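PDB 3NOH: putative peptide binding protein from Ruminococcus gnavus, which is of unknown function but belongs to the periplasmic-binding-protein-like clan and may bind peptides. Local coordinates for residues L80-R83 with L84-G88; E68-Y71 with A72-R75. One frame throughout, in Å; residues are numbered along the deposited sequence. Where two conformers were deposited one is given.

Both contacts are local and lie on helix 71-86, the crossover helix between the parallel strands 61-67 and 90-96. Along the chain interaction 2 comes first: the loop leaving strand 61-67 turns at E68-Y71 into the first turn of the helix, A72-R75, with D70 as N-cap. Interaction 1 follows in series, joining L80-R83 to L84-G88 over the last turns, where a Schellman motif ends the helix before strand 90-96. The two neither nest nor cross; their centres lie about 18 Å apart and their nearest atoms about 5 Å. Together they frame the helix of one beta-alpha-beta unit, interaction 2 at its start and interaction 1 at its end.

Interaction 1: L80-R83 with L84-G88; sequences LCER and LNDAG
The last turns of helix 71-86, closed by a Schellman motif at G88, bring L80-R83 onto L84-G88. L84 N bonds to L80 O (2.8 Å) and N85 N to C81 O (2.9 Å); D86 N reaches E82 O at 2.9 Å, and A87 N holds R83 O only weakly. G88, with phi at 97°, turns the chain out of the helix, and its N bonds to N85 O at 3.0 Å. On the buried side L80 CG meets L84 CD1 at 3.9 Å, the two leucines crossing at a slant. The chains of E82 and D86 run side by side in the same direction with carboxylate planes nearly perpendicular (88°); OE2 of E82 and OD2 of D86, 4.4 Å apart, probably repel. R83, bent at chi3 (-54°), folds back up the helix and lays one face of its guanidinium over L80 CA, which sits off toward the rim. N85 OD1 accepts from V91 N, tying the helix end to strand 90-96. L84 touches V91 of that strand as well as L43 and F46 of helix 37-47, while C81 touches I93; R83 and A87 also rest on F46.

Interaction 2: E68-Y71 with A72-R75; sequences ETDY and ALIR
D70 and L73 form the heart of this helix start: D70 is the N-cap of helix 71-86, and its OD1 accepts from L73 N at 3.2 Å. The N-H comes from above the carboxylate plane, 62° out of it, so the group lies broadside to its donor. Chi1 of -170° sets CG beside the carbonyl carbon and swings the carboxylate over the first turn. There it also packs on L73, with D70 CG 3.3 Å from L73 CB and D70 OD2 3.5 Å from L73 CD2. A water donates to the same OD1 (2.7 Å) and accepts from A72 N (3.0 Å), so the cap serves one amide directly and a second through water. The nearby helix N terminus would be expected to stabilise a negative charge on D70.

Behind the cap the backbone takes over: I74 N bonds to D70 O at 2.9 Å, and R75 N to Y71 O at 3.1 Å. The I74 side chain reaches back to the preceding loop, its CD1 lying 3.5 Å from E68 O. From that loop T69 O stands over the centre of one face of the Y71 ring.

Farther out, R75 NH1 bonds to A17 O near the N terminus, and R75 NH2 forms a salt bridge to a sulfate that probably came from the crystallisation liquor. E68 shares backbone hydrogen bonds with Y96 of strand 90-96. L73 is buried against V66 of strand 61-67, L114 of strand 112-116 and Y23 of strand 22-27, and I74 also touches V66; D70 reaches Y23 and E116, placing the cap beside the sheet that helix 71-86 covers.

Interaction 1: L80-R83 with L84-G88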
loop_
_atom_site.group_PDB
_atom_site.type_symbol
_atom_site.label_atom_id
_atom_site.label_comp_id
_atom_site.label_asym_id
_atom_site.label_seq_id
_atom_site.Cartn_x
_atom_site.Cartn_y
_atom_site.Cartn_z
ATOM N N LEU A 80 -6.986 0.325 -7.331
ATOM C CA LEU A 80 -6.904 -0.584 -6.175
ATOM C C LEU A 80 -7.880 -0.130 -5.103
ATOM O O LEU A 80 -8.554 -0.960 -4.492
ATOM C CB LEU A 80 -5.477 -0.632 -5.616
ATOM C CG LEU A 80 -5.269 -1.430 -4.338
ATOM C CD1 LEU A 80 -5.626 -2.924 -4.500
ATOM C CD2 LEU A 80 -3.792 -1.303 -3.788
ATOM N N CYS A 81 -7.949 1.187 -4.900
ATOM C CA CYS A 81 -8.916 1.779 -3.940
ATOM C C CYS A 81 -10.357 1.385 -4.268
ATOM O O CYS A 81 -11.161 1.002 -3.404
ATOM C CB CYS A 81 -8.770 3.307 -3.972
ATOM S SG CYS A 81 -9.614 4.106 -2.619
ATOM N N GLU A 82 -10.724 1.485 -5.545
ATOM C CA GLU A 82 -12.014 1.035 -5.987
ATOM C C GLU A 82 -12.267 -0.470 -5.671
ATOM O O GLU A 82 -13.342 -0.853 -5.181
ATOM C CB GLU A 82 -12.155 1.295 -7.478
ATOM C CG GLU A 82 -13.509 1.016 -7.985
ATOM C CD GLU A 82 -13.630 1.376 -9.462
ATOM O OE1 GLU A 82 -12.758 2.129 -9.979
ATOM O OE2 GLU A 82 -14.593 0.888 -10.080
ATOM N N ARG A 83 -11.264 -1.303 -5.926
ATOM C CA ARG A 83 -11.443 -2.732 -5.655
ATOM C C ARG A 83 -11.535 -2.994 -4.144
ATOM O O ARG A 83 -12.370 -3.813 -3.726
ATOM C CB ARG A 83 -10.345 -3.581 -6.313
ATOM C CG ARG A 83 -10.371 -3.548 -7.838
ATOM C CD ARG A 83 -9.360 -4.559 -8.463
ATOM N NE ARG A 83 -7.972 -4.427 -7.995
ATOM C CZ ARG A 83 -7.061 -3.604 -8.521
ATOM N NH1 ARG A 83 -7.390 -2.801 -9.524
ATOM N NH2 ARG A 83 -5.821 -3.593 -8.053
ATOM N N LEU A 84 -10.709 -2.316 -3.344
ATOM C CA LEU A 84 -10.781 -2.488 -1.897
ATOM C C LEU A 84 -12.126 -2.041 -1.353
ATOM O O LEU A 84 -12.736 -2.766 -0.573
ATOM C CB LEU A 84 -9.626 -1.757 -1.200
ATOM C CG LEU A 84 -8.247 -2.437 -1.310
ATOM C CD1 LEU A 84 -7.154 -1.390 -0.923
ATOM C CD2 LEU A 84 -8.247 -3.749 -0.446
ATOM N N ASN A 85 -12.648 -0.899 -1.831
ATOM C CA ASN A 85 -13.943 -0.465 -1.326
ATOM C C ASN A 85 -15.099 -1.301 -1.832
ATOM O O ASN A 85 -16.089 -1.512 -1.119
ATOM C CB ASN A 85 -14.127 1.038 -1.498
ATOM C CG ASN A 85 -13.071 1.775 -0.746
ATOM O OD1 ASN A 85 -12.207 1.114 -0.117
ATOM N ND2 ASN A 85 -13.096 3.125 -0.796
ATOM N N ASP A 86 -14.972 -1.852 -3.030
ATOM C CA ASP A 86 -15.950 -2.826 -3.509
ATOM C C ASP A 86 -16.010 -4.070 -2.603
ATOM O O ASP A 86 -17.063 -4.692 -2.455
ATOM C CB ASP A 86 -15.605 -3.252 -4.949
ATOM C CG ASP A 86 -15.934 -2.168 -5.987
ATOM O OD1 ASP A 86 -16.581 -1.151 -5.640
ATOM O OD2 ASP A 86 -15.518 -2.326 -7.153
ATOM N N ALA A 87 -14.866 -4.392 -1.990
ATOM C CA ALA A 87 -14.736 -5.542 -1.094
ATOM C C ALA A 87 -15.122 -5.194 0.357
ATOM O O ALA A 87 -15.038 -6.037 1.242
ATOM C CB ALA A 87 -13.331 -6.096 -1.161
ATOM N N GLY A 88 -15.583 -3.963 0.585
ATOM C CA GLY A 88 -16.196 -3.581 1.851
ATOM C C GLY A 88 -15.209 -2.887 2.779
ATOM O O GLY A 88 -15.565 -2.579 3.915
#

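Interaction 2: E68-Y71 with A72-R75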
loop_
_atom_site.group_PDB
_atom_site.type_symbol
_atom_site.label_atom_id
_atom_site.label_comp_id
_atom_site.label_asym_id
_atom_site.label_seq_id
_atom_site.Cartn_x
_atom_site.Cartn_y
_atom_site.Cartn_z
ATOM N N GLU A 68 3.157 11.795 -5.356
ATOM C CA GLU A 68 2.377 12.580 -6.314
ATOM C C GLU A 68 3.029 12.735 -7.695
ATOM O O GLU A 68 2.352 13.171 -8.651
ATOM C CB GLU A 68 2.100 13.966 -5.714
ATOM C CG GLU A 68 3.338 14.849 -5.582
ATOM C CD GLU A 68 3.131 16.071 -4.651
ATOM O OE1 GLU A 68 2.001 16.228 -4.081
ATOM O OE2 GLU A 68 4.116 16.845 -4.470
ATOM N N THR A 69 4.326 12.401 -7.820
ATOM C CA THR A 69 4.989 12.409 -9.087
ATOM C C THR A 69 5.131 11.050 -9.756
ATOM O O THR A 69 5.720 10.948 -10.823
ATOM C CB THR A 69 6.348 13.149 -9.005
ATOM O OG1 THR A 69 7.120 12.640 -7.925
ATOM C CG2 THR A 69 6.130 14.662 -8.745
ATOM N N ASP A 70 4.566 10.009 -9.138
ATOM C CA ASP A 70 4.547 8.710 -9.751
ATOM C C ASP A 70 3.147 8.535 -10.370
ATOM O O ASP A 70 2.239 7.959 -9.769
ATOM C CB ASP A 70 4.852 7.606 -8.702
ATOM C CG ASP A 70 5.077 6.268 -9.347
ATOM O OD1 ASP A 70 4.623 6.071 -10.538
ATOM O OD2 ASP A 70 5.686 5.383 -8.683
ATOM N N TYR A 71 2.975 9.067 -11.558
ATOM C CA TYR A 71 1.624 9.183 -12.117
ATOM C C TYR A 71 0.982 7.841 -12.406
ATOM O O TYR A 71 -0.225 7.651 -12.173
ATOM C CB TYR A 71 1.639 10.055 -13.358
ATOM C CG TYR A 71 2.330 11.391 -13.176
ATOM C CD1 TYR A 71 2.117 12.157 -12.031
ATOM C CD2 TYR A 71 3.156 11.908 -14.170
ATOM C CE1 TYR A 71 2.737 13.386 -11.857
ATOM C CE2 TYR A 71 3.797 13.144 -14.008
ATOM C CZ TYR A 71 3.585 13.871 -12.851
ATOM O OH TYR A 71 4.209 15.083 -12.666
ATOM N N ALA A 72 1.782 6.895 -12.906
ATOM C CA ALA A 72 1.292 5.566 -13.175
ATOM C C ALA A 72 0.862 4.887 -11.882
ATOM O O ALA A 72 -0.166 4.205 -11.879
ATOM C CB ALA A 72 2.338 4.706 -13.865
ATOM N N LEU A 73 1.644 5.042 -10.821
ATOM C CA LEU A 73 1.292 4.443 -9.524
ATOM C C LEU A 73 0.048 5.072 -8.884
ATOM O O LEU A 73 -0.709 4.368 -8.196
ATOM C CB LEU A 73 2.461 4.415 -8.535
ATOM C CG LEU A 73 2.332 3.464 -7.363
ATOM C CD1 LEU A 73 2.080 1.959 -7.784
ATOM C CD2 LEU A 73 3.594 3.592 -6.460
ATOM N N ILE A 74 -0.157 6.376 -9.101
ATOM C CA ILE A 74 -1.393 6.982 -8.597
ATOM C C ILE A 74 -2.592 6.364 -9.336
ATOM O O ILE A 74 -3.595 6.038 -8.691
ATOM C CB ILE A 74 -1.432 8.523 -8.716
ATOM C CG1 ILE A 74 -0.284 9.162 -7.941
ATOM C CG2 ILE A 74 -2.779 9.076 -8.203
ATOM C CD1 ILE A 74 -0.058 10.603 -8.373
ATOM N N ARG A 75 -2.496 6.190 -10.664
ATOM C CA ARG A 75 -3.554 5.534 -11.461
ATOM C C ARG A 75 -3.864 4.149 -10.899
ATOM O O ARG A 75 -5.044 3.787 -10.674
ATOM C CB ARG A 75 -3.140 5.384 -12.925
ATOM C CG ARG A 75 -3.289 6.608 -13.787
ATOM C CD ARG A 75 -3.616 6.259 -15.268
ATOM N NE ARG A 75 -2.869 5.130 -15.826
ATOM C CZ ARG A 75 -1.594 5.175 -16.201
ATOM N NH1 ARG A 75 -0.888 6.292 -16.059
ATOM N NH2 ARG A 75 -1.015 4.096 -16.699
HETATM O O HOH W 1 4.799 6.916 -13.141
#